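Local coordinates for protein lectin (Pleurotus ostreatus, PDB 6LI7) that binds N-acetylgalactosamine through a calcium ion that is coordinated by two of the sugar's hydroxyls, as a calcium-dependent mushroom lectin, at residues 77-82 / 130-135; 92-97 / 147-152; 229-234 / 299-304; 256-261 / 306-311. All coordinates share one frame; numbering follows the deposited sequence.

Interactions 1 and 2 belong to one half of the chain and interactions 3 and 4 to the other, each pair on its own side of the centre. Interaction 1 is only partly buried and carries a glycan. It packs against the wholly buried interaction 2, with Phe132 CG 3.8 Å from Ile151 CD1, so these two pair strands of facing sheets. Interaction 4 is likewise buried strand pairing, whereas interaction 3 is a surface loop on a strand end, rich in glycine and side-chain amide bonding. Interactions 3 and 4 share one calcium ion and the bound sugar. Interaction 2 ends at a different calcium, through Asp97.

Interaction 1: residues 77-82 / 130-135; sequences KNITAP and NLFAIA. With NAG (2-acetamido-2-deoxy-beta-D-glucopyranose), chain C.
The Phe132 ring has the carbonyl oxygen of Lys77 at its edge, near the ring plane, and the end of Ile79 set obliquely to it, CD1 standing 3.7 Å from Phe132 CD1. The two side chains cross at about a right angle. Phe102, Val104 and Ile151 also touch Phe132, and Ile151 comes from a different sheet, which places the ring in the interior of a beta-sandwich. The strands themselves are antiparallel neighbours in one sheet, their axes 4.7 Å apart and their directions 151° apart. Lys77 with Phe132 and Ile79 with Asn130 are hydrogen-bonded pairs. The straightest of the four bonds runs from Ile79 N to Asn130 O, at 175° and 2.8 Å.

The other flat group, the Asn78 amide, lies on the opposite face of the sheet, together with Leu131. Its CG is anti to the backbone N (chi1 179°), which brings the amide nearer the partner strand, with Asn78 OD1 3.5 Å from Asn130 O, while ND2 is bonded covalently to C1 of an N-acetylglucosamine, the geometry of an N-glycosylation site. Thr80 CG2 flanks the sugar, 3.5 Å from its C6, while the acetyl methyl C8 rests 4.1 Å from Leu131 CG. Leu131 also covers the backbone, CD2 lying 3.6 Å from Lys77 O.

The polar ends find partners beyond the pair. Lys77 NZ bonds Ser168, and Asn130 OD1 accepts from Asn105 ND2 and from Gln126 N. A water bridges the two strands, donating to Ile79 O and accepting from Asn130 ND2 at 3.1 Å.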
loop_
_atom_site.group_PDB
_atom_site.type_symbol
_atom_site.label_atom_id
_atom_site.label_comp_id
_atom_site.label_asym_id
_atom_site.label_seq_id
_atom_site.Cartn_x
_atom_site.Cartn_y
_atom_site.Cartn_z
ATOM N N LYS A 77 -19.139 -2.135 -7.211
ATOM C CA LYS A 77 -19.049 -1.037 -8.173
ATOM C C LYS A 77 -18.107 -1.510 -9.270
ATOM O O LYS A 77 -16.924 -1.929 -8.983
ATOM C CB LYS A 77 -18.470 0.224 -7.535
ATOM C CG LYS A 77 -18.400 1.449 -8.456
ATOM C CD LYS A 77 -19.739 2.043 -8.765
ATOM C CE LYS A 77 -19.887 2.734 -10.106
ATOM N NZ LYS A 77 -19.547 4.165 -9.981
ATOM N N ASN A 78 -18.587 -1.457 -10.487
ATOM C CA ASN A 78 -17.784 -1.705 -11.699
ATOM C C ASN A 78 -17.218 -0.361 -12.090
ATOM O O ASN A 78 -17.998 0.499 -12.388
ATOM C CB ASN A 78 -18.642 -2.363 -12.783
ATOM C CG ASN A 78 -17.864 -2.617 -14.058
ATOM O OD1 ASN A 78 -16.627 -2.477 -14.096
ATOM N ND2 ASN A 78 -18.584 -2.969 -15.110
ATOM N N ILE A 79 -15.905 -0.158 -12.080
ATOM C CA ILE A 79 -15.321 1.155 -12.458
ATOM C C ILE A 79 -14.561 0.996 -13.773
ATOM O O ILE A 79 -13.696 0.116 -13.827
ATOM C CB ILE A 79 -14.390 1.650 -11.342
ATOM C CG1 ILE A 79 -15.182 2.050 -10.106
ATOM C CG2 ILE A 79 -13.517 2.793 -11.816
ATOM C CD1 ILE A 79 -14.260 2.386 -8.946
ATOM N N THR A 80 -14.789 1.881 -14.750
ATOM C CA THR A 80 -14.154 1.813 -16.093
ATOM C C THR A 80 -13.088 2.892 -16.209
ATOM O O THR A 80 -13.212 3.904 -15.548
ATOM C CB THR A 80 -15.229 1.824 -17.178
ATOM O OG1 THR A 80 -15.873 3.082 -17.052
ATOM C CG2 THR A 80 -16.250 0.720 -17.027
ATOM N N ALA A 81 -11.992 2.612 -16.918
ATOM C CA ALA A 81 -10.914 3.595 -17.175
ATOM C C ALA A 81 -11.459 4.675 -18.108
ATOM O O ALA A 81 -12.102 4.338 -19.083
ATOM C CB ALA A 81 -9.714 2.921 -17.808
ATOM N N PRO A 82 -11.199 5.980 -17.887
ATOM C CA PRO A 82 -11.405 6.982 -18.926
ATOM C C PRO A 82 -10.795 6.626 -20.289
ATOM O O PRO A 82 -9.958 5.726 -20.402
ATOM C CB PRO A 82 -10.676 8.224 -18.375
ATOM C CG PRO A 82 -10.755 8.059 -16.867
ATOM C CD PRO A 82 -10.681 6.560 -16.637
ATOM N N ASN A 130 -12.713 -2.612 -13.731
ATOM C CA ASN A 130 -12.404 -3.306 -12.462
ATOM C C ASN A 130 -13.658 -3.372 -11.615
ATOM O O ASN A 130 -14.295 -2.308 -11.430
ATOM C CB ASN A 130 -11.210 -2.621 -11.801
ATOM C CG ASN A 130 -9.930 -2.846 -12.578
ATOM O OD1 ASN A 130 -9.390 -3.948 -12.556
ATOM N ND2 ASN A 130 -9.494 -1.841 -13.307
ATOM N N LEU A 131 -14.003 -4.570 -11.167
ATOM C CA LEU A 131 -15.091 -4.784 -10.221
ATOM C C LEU A 131 -14.518 -4.755 -8.802
ATOM O O LEU A 131 -13.773 -5.659 -8.419
ATOM C CB LEU A 131 -15.734 -6.113 -10.558
ATOM C CG LEU A 131 -17.100 -6.459 -9.969
ATOM C CD1 LEU A 131 -16.997 -7.219 -8.694
ATOM C CD2 LEU A 131 -18.006 -5.270 -9.776
ATOM N N PHE A 132 -14.897 -3.739 -8.026
ATOM C CA PHE A 132 -14.673 -3.633 -6.563
ATOM C C PHE A 132 -15.897 -4.195 -5.854
ATOM O O PHE A 132 -17.068 -3.855 -6.182
ATOM C CB PHE A 132 -14.350 -2.178 -6.244
ATOM C CG PHE A 132 -13.132 -1.687 -6.946
ATOM C CD1 PHE A 132 -13.221 -1.037 -8.148
ATOM C CD2 PHE A 132 -11.872 -1.918 -6.408
ATOM C CE1 PHE A 132 -12.085 -0.641 -8.836
ATOM C CE2 PHE A 132 -10.740 -1.500 -7.086
ATOM C CZ PHE A 132 -10.846 -0.871 -8.301
ATOM N N ALA A 133 -15.665 -5.055 -4.876
ATOM C CA ALA A 133 -16.756 -5.646 -4.087
ATOM C C ALA A 133 -16.326 -5.654 -2.629
ATOM O O ALA A 133 -15.119 -5.859 -2.335
ATOM C CB ALA A 133 -17.094 -7.029 -4.566
ATOM N N ILE A 134 -17.266 -5.376 -1.744
ATOM C CA ILE A 134 -16.980 -5.328 -0.293
ATOM C C ILE A 134 -18.127 -6.029 0.398
ATOM O O ILE A 134 -19.275 -5.765 0.035
ATOM C CB ILE A 134 -16.799 -3.887 0.206
ATOM C CG1 ILE A 134 -15.792 -3.105 -0.610
ATOM C CG2 ILE A 134 -16.477 -3.856 1.701
ATOM C CD1 ILE A 134 -15.793 -1.609 -0.287
ATOM N N ALA A 135 -17.816 -6.907 1.330
ATOM C CA ALA A 135 -18.786 -7.456 2.292
ATOM C C ALA A 135 -18.605 -6.675 3.579
ATOM O O ALA A 135 -17.474 -6.720 4.111
ATOM C CB ALA A 135 -18.561 -8.939 2.530
HETATM C C1 NAG C . -17.877 -3.279 -16.329
HETATM C C2 NAG C . -18.282 -4.684 -16.717
HETATM C C3 NAG C . -17.694 -4.979 -18.083
HETATM C C4 NAG C . -17.996 -3.943 -19.129
HETATM C C5 NAG C . -17.464 -2.622 -18.589
HETATM C C6 NAG C . -17.496 -1.420 -19.550
HETATM C C7 NAG C . -18.709 -6.271 -14.909
HETATM C C8 NAG C . -18.197 -7.174 -13.826
HETATM N N2 NAG C . -17.896 -5.719 -15.791
HETATM O O3 NAG C . -18.234 -6.212 -18.455
HETATM O O4 NAG C . -17.325 -4.363 -20.344
HETATM O O5 NAG C . -18.162 -2.365 -17.371
HETATM O O6 NAG C . -18.854 -1.065 -19.702
HETATM O O7 NAG C . -19.857 -5.979 -14.873
HETATM O O HOH W 1 -10.813 0.912 -13.773
#

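Interaction 2: residues 92-97 / 147-152; sequences IVVASD and IMASIL. With CA (calcium ion), chain F.
Val94 and Ala149 face each other where the two backbones come closest, their CA atoms 4.2 Å apart in a non-hydrogen-bonded pair. The evidence for tight packing here lies in the main chain: Val94 CA approaches Met148 O to 3.2 Å in a CA-H...O contact, and Ala149 CA makes the matching approach to Val93 O. On either side of this point, Val93 with Ser150 and Ala95 with Met148 exchange paired N-H...O bonds, of which Met148 N to Ala95 O is the straightest at 173°.

Towards the calcium end the side chains also close up. Ile147 has both chi1 and chi2 near -60°, a bend that turns CD1 in to Ser96 CB at 3.6 Å. Ser96 OG is held by His100 ND1. At the far end the fit is looser: Ile92 and Ile151 run alongside each other in the same direction, with CG1 of Ile92 no nearer than 4.2 Å to CG2 of Ile151. On the face of Val93, Ala95, Met148 and Ser150 the two strands' side chains hardly meet, and Met148, bent at chi3, carries its sulfur off the partner strand. That face is nonetheless not solvent: all ten touching residues are buried, Leu50 and Thr162 pack on Ser150, and Ser150 OG donates to Leu49 O.

Beyond Ser96 the chain turns a corner, and Asp97 OD1 binds a calcium ion at 2.3 Å. Asp98, Asn138, Ser143 and Pro144 complete the protein ligands, and Trp204 NE1 bonds Asp97 OD2: an antiparallel beta-sandwich strand pair running into a calcium site at its end, where the chain turns its corner.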
loop_
_atom_site.group_PDB
_atom_site.type_symbol
_atom_site.label_atom_id
_atom_site.label_comp_id
_atom_site.label_asym_id
_atom_site.label_seq_id
_atom_site.Cartn_x
_atom_site.Cartn_y
_atom_site.Cartn_z
ATOM N N ILE A 92 -5.674 1.843 -2.030
ATOM C CA ILE A 92 -7.020 1.785 -1.430
ATOM C C ILE A 92 -6.933 2.143 0.062
ATOM O O ILE A 92 -6.004 1.662 0.746
ATOM C CB ILE A 92 -7.631 0.411 -1.651
ATOM C CG1 ILE A 92 -7.799 0.109 -3.138
ATOM C CG2 ILE A 92 -8.931 0.259 -0.885
ATOM C CD1 ILE A 92 -8.145 -1.340 -3.390
ATOM N N VAL A 93 -7.835 3.011 0.535
ATOM C CA VAL A 93 -8.091 3.149 1.986
ATOM C C VAL A 93 -9.540 2.831 2.266
ATOM O O VAL A 93 -10.383 3.431 1.631
ATOM C CB VAL A 93 -7.688 4.514 2.549
ATOM C CG1 VAL A 93 -8.010 4.553 4.047
ATOM C CG2 VAL A 93 -6.205 4.742 2.304
ATOM N N VAL A 94 -9.786 1.925 3.209
ATOM C CA VAL A 94 -11.147 1.413 3.519
ATOM C C VAL A 94 -11.319 1.473 5.051
ATOM O O VAL A 94 -10.359 1.215 5.830
ATOM C CB VAL A 94 -11.382 0.001 2.923
ATOM C CG1 VAL A 94 -10.294 -1.002 3.349
ATOM C CG2 VAL A 94 -12.741 -0.554 3.318
ATOM N N ALA A 95 -12.502 1.846 5.487
ATOM C CA ALA A 95 -12.910 1.909 6.905
ATOM C C ALA A 95 -14.317 1.361 7.004
ATOM O O ALA A 95 -15.094 1.388 5.999
ATOM C CB ALA A 95 -12.805 3.341 7.408
ATOM N N SER A 96 -14.652 0.816 8.159
ATOM C CA SER A 96 -15.916 0.076 8.307
ATOM C C SER A 96 -16.424 0.174 9.732
ATOM O O SER A 96 -15.651 0.136 10.680
ATOM C CB SER A 96 -15.784 -1.384 7.886
ATOM O OG SER A 96 -14.796 -2.066 8.667
ATOM N N ASP A 97 -17.722 0.267 9.836
ATOM C CA ASP A 97 -18.467 0.035 11.079
ATOM C C ASP A 97 -19.360 -1.156 10.751
ATOM O O ASP A 97 -20.378 -0.943 10.098
ATOM C CB ASP A 97 -19.244 1.278 11.518
ATOM C CG ASP A 97 -20.043 1.044 12.787
ATOM O OD1 ASP A 97 -20.189 -0.147 13.181
ATOM O OD2 ASP A 97 -20.443 2.036 13.417
ATOM N N ILE A 147 -19.716 1.441 5.347
ATOM C CA ILE A 147 -18.424 1.187 4.663
ATOM C C ILE A 147 -18.003 2.489 3.997
ATOM O O ILE A 147 -18.867 3.131 3.315
ATOM C CB ILE A 147 -18.672 0.070 3.635
ATOM C CG1 ILE A 147 -19.114 -1.236 4.280
ATOM C CG2 ILE A 147 -17.470 -0.142 2.778
ATOM C CD1 ILE A 147 -18.148 -1.804 5.246
ATOM N N MET A 148 -16.736 2.836 4.074
ATOM C CA MET A 148 -16.169 3.961 3.321
ATOM C C MET A 148 -14.859 3.522 2.662
ATOM O O MET A 148 -13.998 2.916 3.350
ATOM C CB MET A 148 -15.876 5.112 4.275
ATOM C CG MET A 148 -15.065 6.232 3.632
ATOM S SD MET A 148 -14.724 7.591 4.809
ATOM C CE MET A 148 -16.179 8.595 4.507
ATOM N N ALA A 149 -14.683 3.859 1.406
ATOM C CA ALA A 149 -13.420 3.555 0.719
ATOM C C ALA A 149 -13.068 4.684 -0.222
ATOM O O ALA A 149 -13.940 5.318 -0.829
ATOM C CB ALA A 149 -13.502 2.231 0.009
ATOM N N SER A 150 -11.788 4.844 -0.396
ATOM C CA SER A 150 -11.205 5.642 -1.487
ATOM C C SER A 150 -10.274 4.710 -2.270
ATOM O O SER A 150 -9.460 3.960 -1.654
ATOM C CB SER A 150 -10.574 6.859 -0.856
ATOM O OG SER A 150 -9.653 7.495 -1.678
ATOM N N ILE A 151 -10.453 4.705 -3.576
ATOM C CA ILE A 151 -9.639 3.943 -4.558
ATOM C C ILE A 151 -8.884 4.909 -5.454
ATOM O O ILE A 151 -9.492 5.525 -6.351
ATOM C CB ILE A 151 -10.571 3.020 -5.338
ATOM C CG1 ILE A 151 -11.446 2.212 -4.394
ATOM C CG2 ILE A 151 -9.748 2.143 -6.249
ATOM C CD1 ILE A 151 -12.601 1.541 -5.052
ATOM N N LEU A 152 -7.601 5.092 -5.208
ATOM C CA LEU A 152 -6.784 5.977 -6.056
ATOM C C LEU A 152 -6.147 5.110 -7.159
ATOM O O LEU A 152 -5.225 4.355 -6.860
ATOM C CB LEU A 152 -5.734 6.683 -5.211
ATOM C CG LEU A 152 -4.767 7.569 -5.988
ATOM C CD1 LEU A 152 -5.508 8.669 -6.739
ATOM C CD2 LEU A 152 -3.734 8.142 -5.036
HETATM CA CA CA F . -22.078 -1.054 14.157
#

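Interaction 3: residues 229-234 / 299-304; sequences GAAPVG and ATNGGG. With CA (calcium ion), chain E; NGA (2-acetamido-2-deoxy-beta-D-galactopyranose), chain I; NAG (2-acetamido-2-deoxy-beta-D-glucopyranose), chain D.
Backbone bonds join Gly234 and Asn301 as an antiparallel hydrogen-bonded pair, with Asn301 N to Gly234 O at 2.8 Å and Gly234 N returning to Asn301 O. Further along the loop, Ala231 N reaches Gly304 O at 3.1 Å, standing 47° out of the carbonyl plane.

Side-chain hydrogen bonds supply the second layer. Asn301 holds its CG anti to the backbone N (chi1 -172°), which brings ND2 under the loop, where it donates to Pro232 O at 3.1 Å from well above that carbonyl's plane. It also donates to Gly304 O, which therefore takes two N-H groups from opposite faces of its plane. On the other end of the amide, Gly303 N donates to Asn301 OD1 in an Asx turn that folds the glycine-rich segment back. Thr300 OG1 is hydrogen-bonded with Ser235 OG.

Van der Waals contact is slight: Val233 CG1 lies 3.4 Å from the carbonyl Asn301 O, and CG2 is near Gly303 CA.

Metal bonds come last. Asn301 OD1, already fixed by the Gly303 N-H, and Gly303 O bind calcium, the latter at 2.4 Å. Asp259, Asp260 and Pro305 add protein ligands, while O3 and O4 of N-acetylgalactosamine supply two more. Coordination of a sugar diol by a protein-held calcium ion is characteristic of calcium-dependent lectin sites, such as those of C-type lectins.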
loop_
_atom_site.group_PDB
_atom_site.type_symbol
_atom_site.label_atom_id
_atom_site.label_comp_id
_atom_site.label_asym_id
_atom_site.label_seq_id
_atom_site.Cartn_x
_atom_site.Cartn_y
_atom_site.Cartn_z
ATOM N N GLY A 229 27.233 0.489 18.672
ATOM C CA GLY A 229 26.298 1.624 18.536
ATOM C C GLY A 229 26.800 2.729 17.622
ATOM O O GLY A 229 26.242 3.843 17.643
ATOM N N ALA A 230 27.826 2.467 16.830
ATOM C CA ALA A 230 28.350 3.474 15.886
ATOM C C ALA A 230 28.943 2.742 14.689
ATOM O O ALA A 230 29.227 1.513 14.775
ATOM C CB ALA A 230 29.358 4.386 16.561
ATOM N N ALA A 231 29.060 3.447 13.583
ATOM C CA ALA A 231 29.716 2.880 12.392
ATOM C C ALA A 231 30.626 3.946 11.862
ATOM O O ALA A 231 30.364 5.116 12.128
ATOM C CB ALA A 231 28.703 2.511 11.342
ATOM N N PRO A 232 31.598 3.579 11.006
ATOM C CA PRO A 232 32.487 4.570 10.410
ATOM C C PRO A 232 31.718 5.571 9.552
ATOM O O PRO A 232 30.599 5.277 9.089
ATOM C CB PRO A 232 33.485 3.739 9.592
ATOM C CG PRO A 232 33.392 2.353 10.174
ATOM C CD PRO A 232 31.978 2.196 10.688
ATOM N N VAL A 233 32.315 6.752 9.407
ATOM C CA VAL A 233 31.864 7.771 8.428
ATOM C C VAL A 233 32.071 7.147 7.047
ATOM O O VAL A 233 33.051 6.445 6.882
ATOM C CB VAL A 233 32.613 9.102 8.582
ATOM C CG1 VAL A 233 32.200 10.080 7.495
ATOM C CG2 VAL A 233 32.386 9.704 9.974
ATOM N N GLY A 234 31.123 7.284 6.134
ATOM C CA GLY A 234 31.271 6.679 4.794
ATOM C C GLY A 234 29.971 6.167 4.208
ATOM O O GLY A 234 28.915 6.164 4.926
ATOM N N ALA A 299 23.632 4.320 1.024
ATOM C CA ALA A 299 23.344 4.998 2.322
ATOM C C ALA A 299 24.656 5.509 2.907
ATOM O O ALA A 299 25.639 4.773 2.847
ATOM C CB ALA A 299 22.642 4.075 3.297
ATOM N N THR A 300 24.644 6.721 3.464
ATOM C CA THR A 300 25.865 7.393 3.952
ATOM C C THR A 300 25.720 7.692 5.448
ATOM O O THR A 300 24.717 8.286 5.820
ATOM C CB THR A 300 26.128 8.638 3.096
ATOM O OG1 THR A 300 26.230 8.282 1.705
ATOM C CG2 THR A 300 27.380 9.373 3.526
ATOM N N ASN A 301 26.716 7.313 6.237
ATOM C CA ASN A 301 26.894 7.723 7.652
ATOM C C ASN A 301 27.801 8.971 7.741
ATOM O O ASN A 301 28.964 8.936 7.302
ATOM C CB ASN A 301 27.402 6.576 8.524
ATOM C CG ASN A 301 27.393 6.977 10.002
ATOM O OD1 ASN A 301 26.625 7.863 10.363
ATOM N ND2 ASN A 301 28.252 6.381 10.822
ATOM N N GLY A 302 27.252 10.060 8.262
ATOM C CA GLY A 302 27.965 11.312 8.566
ATOM C C GLY A 302 28.709 11.241 9.892
ATOM O O GLY A 302 29.459 12.173 10.184
ATOM N N GLY A 303 28.488 10.195 10.686
ATOM C CA GLY A 303 29.029 10.094 12.049
ATOM C C GLY A 303 28.060 9.404 12.994
ATOM O O GLY A 303 26.847 9.555 12.820
ATOM N N GLY A 304 28.618 8.707 13.975
ATOM C CA GLY A 304 27.910 8.004 15.041
ATOM C C GLY A 304 27.123 6.829 14.486
ATOM O O GLY A 304 27.607 6.131 13.579
HETATM CA CA CA E . 24.831 8.812 11.802
HETATM C C1 NGA I . 23.907 11.733 16.055
HETATM C C2 NGA I . 24.677 11.575 14.713
HETATM C C3 NGA I . 23.631 11.378 13.600
HETATM C C4 NGA I . 22.720 10.222 14.024
HETATM C C5 NGA I . 22.227 10.298 15.501
HETATM C C6 NGA I . 21.375 9.094 15.841
HETATM C C7 NGA I . 26.949 12.550 14.651
HETATM C C8 NGA I . 27.733 13.782 14.279
HETATM N N2 NGA I . 25.628 12.690 14.482
HETATM O O1 NGA I . 24.753 12.078 17.096
HETATM O O3 NGA I . 24.221 11.019 12.295
HETATM O O4 NGA I . 23.493 8.978 13.808
HETATM O O5 NGA I . 23.395 10.412 16.382
HETATM O O6 NGA I . 20.851 9.143 17.128
HETATM O O7 NGA I . 27.544 11.532 15.087
HETATM C C1 NAG D . 26.978 7.503 -2.449
HETATM C C2 NAG D . 27.712 8.117 -3.659
HETATM C C3 NAG D . 28.858 8.966 -3.119
HETATM C C4 NAG D . 28.150 10.196 -2.544
HETATM C C5 NAG D . 27.260 9.661 -1.421
HETATM C C6 NAG D . 26.416 10.716 -0.751
HETATM C C7 NAG D . 28.733 6.246 -4.733
HETATM C C8 NAG D . 28.719 5.365 -5.943
HETATM N N2 NAG D . 27.947 7.235 -4.801
HETATM O O3 NAG D . 29.736 9.351 -4.155
HETATM O O4 NAG D . 29.078 11.259 -2.202
HETATM O O5 NAG D . 26.333 8.682 -1.919
HETATM O O6 NAG D . 25.490 11.161 -1.700
HETATM O O7 NAG D . 29.341 6.192 -3.691
#

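Interaction 4: residues 256-261 / 306-311; sequences IAADDR and AGVIAT. With CA (calcium ion), chain E; NGA (2-acetamido-2-deoxy-beta-D-galactopyranose), chain I.
Ile256, Ala258, Val308 and Ala310 form the apolar centre on one face of the strand pair. Val308 CG2, anti to the backbone N, leans across to Ala258 CB at 3.9 Å, and the end of Ile256 comes near the same methyl. Ile256 CB meets Ala310 CB at 4.1 Å, while Ile297 of strand 293-301 touches both Ile256 and Val308. On the other face, Ile309 CG2 lies 4.2 Å from Ala257 CB.

Beneath these side chains two antiparallel strands run in register at 173°, neighbours in a beta-sheet whose face is covered by the strand carrying Ile297, as in a beta-sandwich. Ala257 and Ile309 exchange two N-H...O bonds. Asp259 N to Gly307 O is short at 2.8 Å, but the return bond from Gly307 N to Asp259 O stretches to 3.3 Å as the pair nears its end.

There the chain turns polar. Asp259 OD1 binds the calcium ion, and its OD2 is bonded by Trp364 NE1 and stands 2.5 Å from O4 of N-acetylgalactosamine. Asp260 divides its carboxylate likewise: OD2 takes the calcium at 2.3 Å and the Gly302 N-H, and OD1 faces sugar O3.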
loop_
_atom_site.group_PDB
_atom_site.type_symbol
_atom_site.label_atom_id
_atom_site.label_comp_id
_atom_site.label_asym_id
_atom_site.label_seq_id
_atom_site.Cartn_x
_atom_site.Cartn_y
_atom_site.Cartn_z
ATOM N N ILE A 256 11.100 4.278 3.018
ATOM C CA ILE A 256 12.530 4.197 3.364
ATOM C C ILE A 256 12.976 5.395 4.207
ATOM O O ILE A 256 12.533 6.518 4.003
ATOM C CB ILE A 256 13.338 4.065 2.063
ATOM C CG1 ILE A 256 14.845 3.977 2.316
ATOM C CG2 ILE A 256 12.961 5.165 1.090
ATOM C CD1 ILE A 256 15.643 3.455 1.105
ATOM N N ALA A 257 13.956 5.144 5.050
ATOM C CA ALA A 257 14.640 6.185 5.841
ATOM C C ALA A 257 16.071 5.706 6.085
ATOM O O ALA A 257 16.315 4.473 6.189
ATOM C CB ALA A 257 13.891 6.395 7.172
ATOM N N ALA A 258 16.985 6.636 6.301
ATOM C CA ALA A 258 18.364 6.258 6.641
ATOM C C ALA A 258 18.995 7.261 7.622
ATOM O O ALA A 258 18.816 8.458 7.470
ATOM C CB ALA A 258 19.181 6.156 5.368
ATOM N N ASP A 259 19.835 6.729 8.494
ATOM C CA ASP A 259 20.789 7.492 9.310
ATOM C C ASP A 259 22.188 7.467 8.662
ATOM O O ASP A 259 22.766 6.387 8.706
ATOM C CB ASP A 259 20.859 6.924 10.717
ATOM C CG ASP A 259 21.823 7.677 11.624
ATOM O OD1 ASP A 259 22.614 8.499 11.102
ATOM O OD2 ASP A 259 21.721 7.474 12.843
ATOM N N ASP A 260 22.375 8.361 7.711
ATOM C CA ASP A 260 22.179 9.837 7.777
ATOM C C ASP A 260 21.398 10.197 6.519
ATOM O O ASP A 260 20.584 11.122 6.561
ATOM C CB ASP A 260 23.485 10.616 7.955
ATOM C CG ASP A 260 23.836 10.772 9.420
ATOM O OD1 ASP A 260 23.070 11.503 10.094
ATOM O OD2 ASP A 260 24.786 10.081 9.898
ATOM N N ARG A 261 21.594 9.438 5.422
ATOM C CA ARG A 261 21.041 9.825 4.097
ATOM C C ARG A 261 21.102 8.617 3.151
ATOM O O ARG A 261 21.773 7.634 3.490
ATOM C CB ARG A 261 21.827 11.023 3.547
ATOM C CG ARG A 261 23.272 10.712 3.159
ATOM C CD ARG A 261 24.208 11.897 2.892
ATOM N NE ARG A 261 23.473 13.025 2.362
ATOM C CZ ARG A 261 23.232 14.160 3.028
ATOM N NH1 ARG A 261 23.734 14.339 4.241
ATOM N NH2 ARG A 261 22.487 15.112 2.480
ATOM N N ALA A 306 24.418 4.449 12.587
ATOM C CA ALA A 306 24.025 4.392 11.166
ATOM C C ALA A 306 23.043 3.244 10.958
ATOM O O ALA A 306 23.148 2.199 11.656
ATOM C CB ALA A 306 25.259 4.221 10.302
ATOM N N GLY A 307 22.196 3.398 9.952
ATOM C CA GLY A 307 21.258 2.325 9.567
ATOM C C GLY A 307 20.408 2.749 8.409
ATOM O O GLY A 307 20.210 3.969 8.169
ATOM N N VAL A 308 19.919 1.763 7.667
ATOM C CA VAL A 308 18.891 2.038 6.648
ATOM C C VAL A 308 17.751 1.054 6.898
ATOM O O VAL A 308 17.977 -0.056 7.363
ATOM C CB VAL A 308 19.485 2.025 5.229
ATOM C CG1 VAL A 308 20.067 0.667 4.867
ATOM C CG2 VAL A 308 18.443 2.453 4.232
ATOM N N ILE A 309 16.529 1.526 6.693
ATOM C CA ILE A 309 15.328 0.707 6.963
ATOM C C ILE A 309 14.349 0.939 5.832
ATOM O O ILE A 309 14.219 2.066 5.380
ATOM C CB ILE A 309 14.708 1.005 8.346
ATOM C CG1 ILE A 309 13.608 -0.009 8.671
ATOM C CG2 ILE A 309 14.218 2.452 8.441
ATOM C CD1 ILE A 309 13.138 0.061 10.121
ATOM N N ALA A 310 13.711 -0.135 5.379
ATOM C CA ALA A 310 12.717 0.005 4.289
ATOM C C ALA A 310 11.689 -1.102 4.338
ATOM O O ALA A 310 11.977 -2.191 4.861
ATOM C CB ALA A 310 13.367 0.087 2.929
ATOM N N THR A 311 10.514 -0.783 3.800
ATOM C CA THR A 311 9.426 -1.747 3.529
ATOM C C THR A 311 9.033 -1.564 2.088
ATOM O O THR A 311 8.881 -0.422 1.686
ATOM C CB THR A 311 8.245 -1.535 4.486
ATOM O OG1 THR A 311 8.771 -1.571 5.819
ATOM C CG2 THR A 311 7.179 -2.602 4.357
HETATM CA CA CA E . 24.831 8.812 11.802
HETATM C C1 NGA I . 23.907 11.733 16.055
HETATM C C2 NGA I . 24.677 11.575 14.713
HETATM C C3 NGA I . 23.631 11.378 13.600
HETATM C C4 NGA I . 22.720 10.222 14.024
HETATM C C5 NGA I . 22.227 10.298 15.501
HETATM C C6 NGA I . 21.375 9.094 15.841
HETATM C C7 NGA I . 26.949 12.550 14.651
HETATM C C8 NGA I . 27.733 13.782 14.279
HETATM N N2 NGA I . 25.628 12.690 14.482
HETATM O O1 NGA I . 24.753 12.078 17.096
HETATM O O3 NGA I . 24.221 11.019 12.295
HETATM O O4 NGA I . 23.493 8.978 13.808
HETATM O O5 NGA I . 23.395 10.412 16.382
HETATM O O6 NGA I . 20.851 9.143 17.128
HETATM O O7 NGA I . 27.544 11.532 15.087
#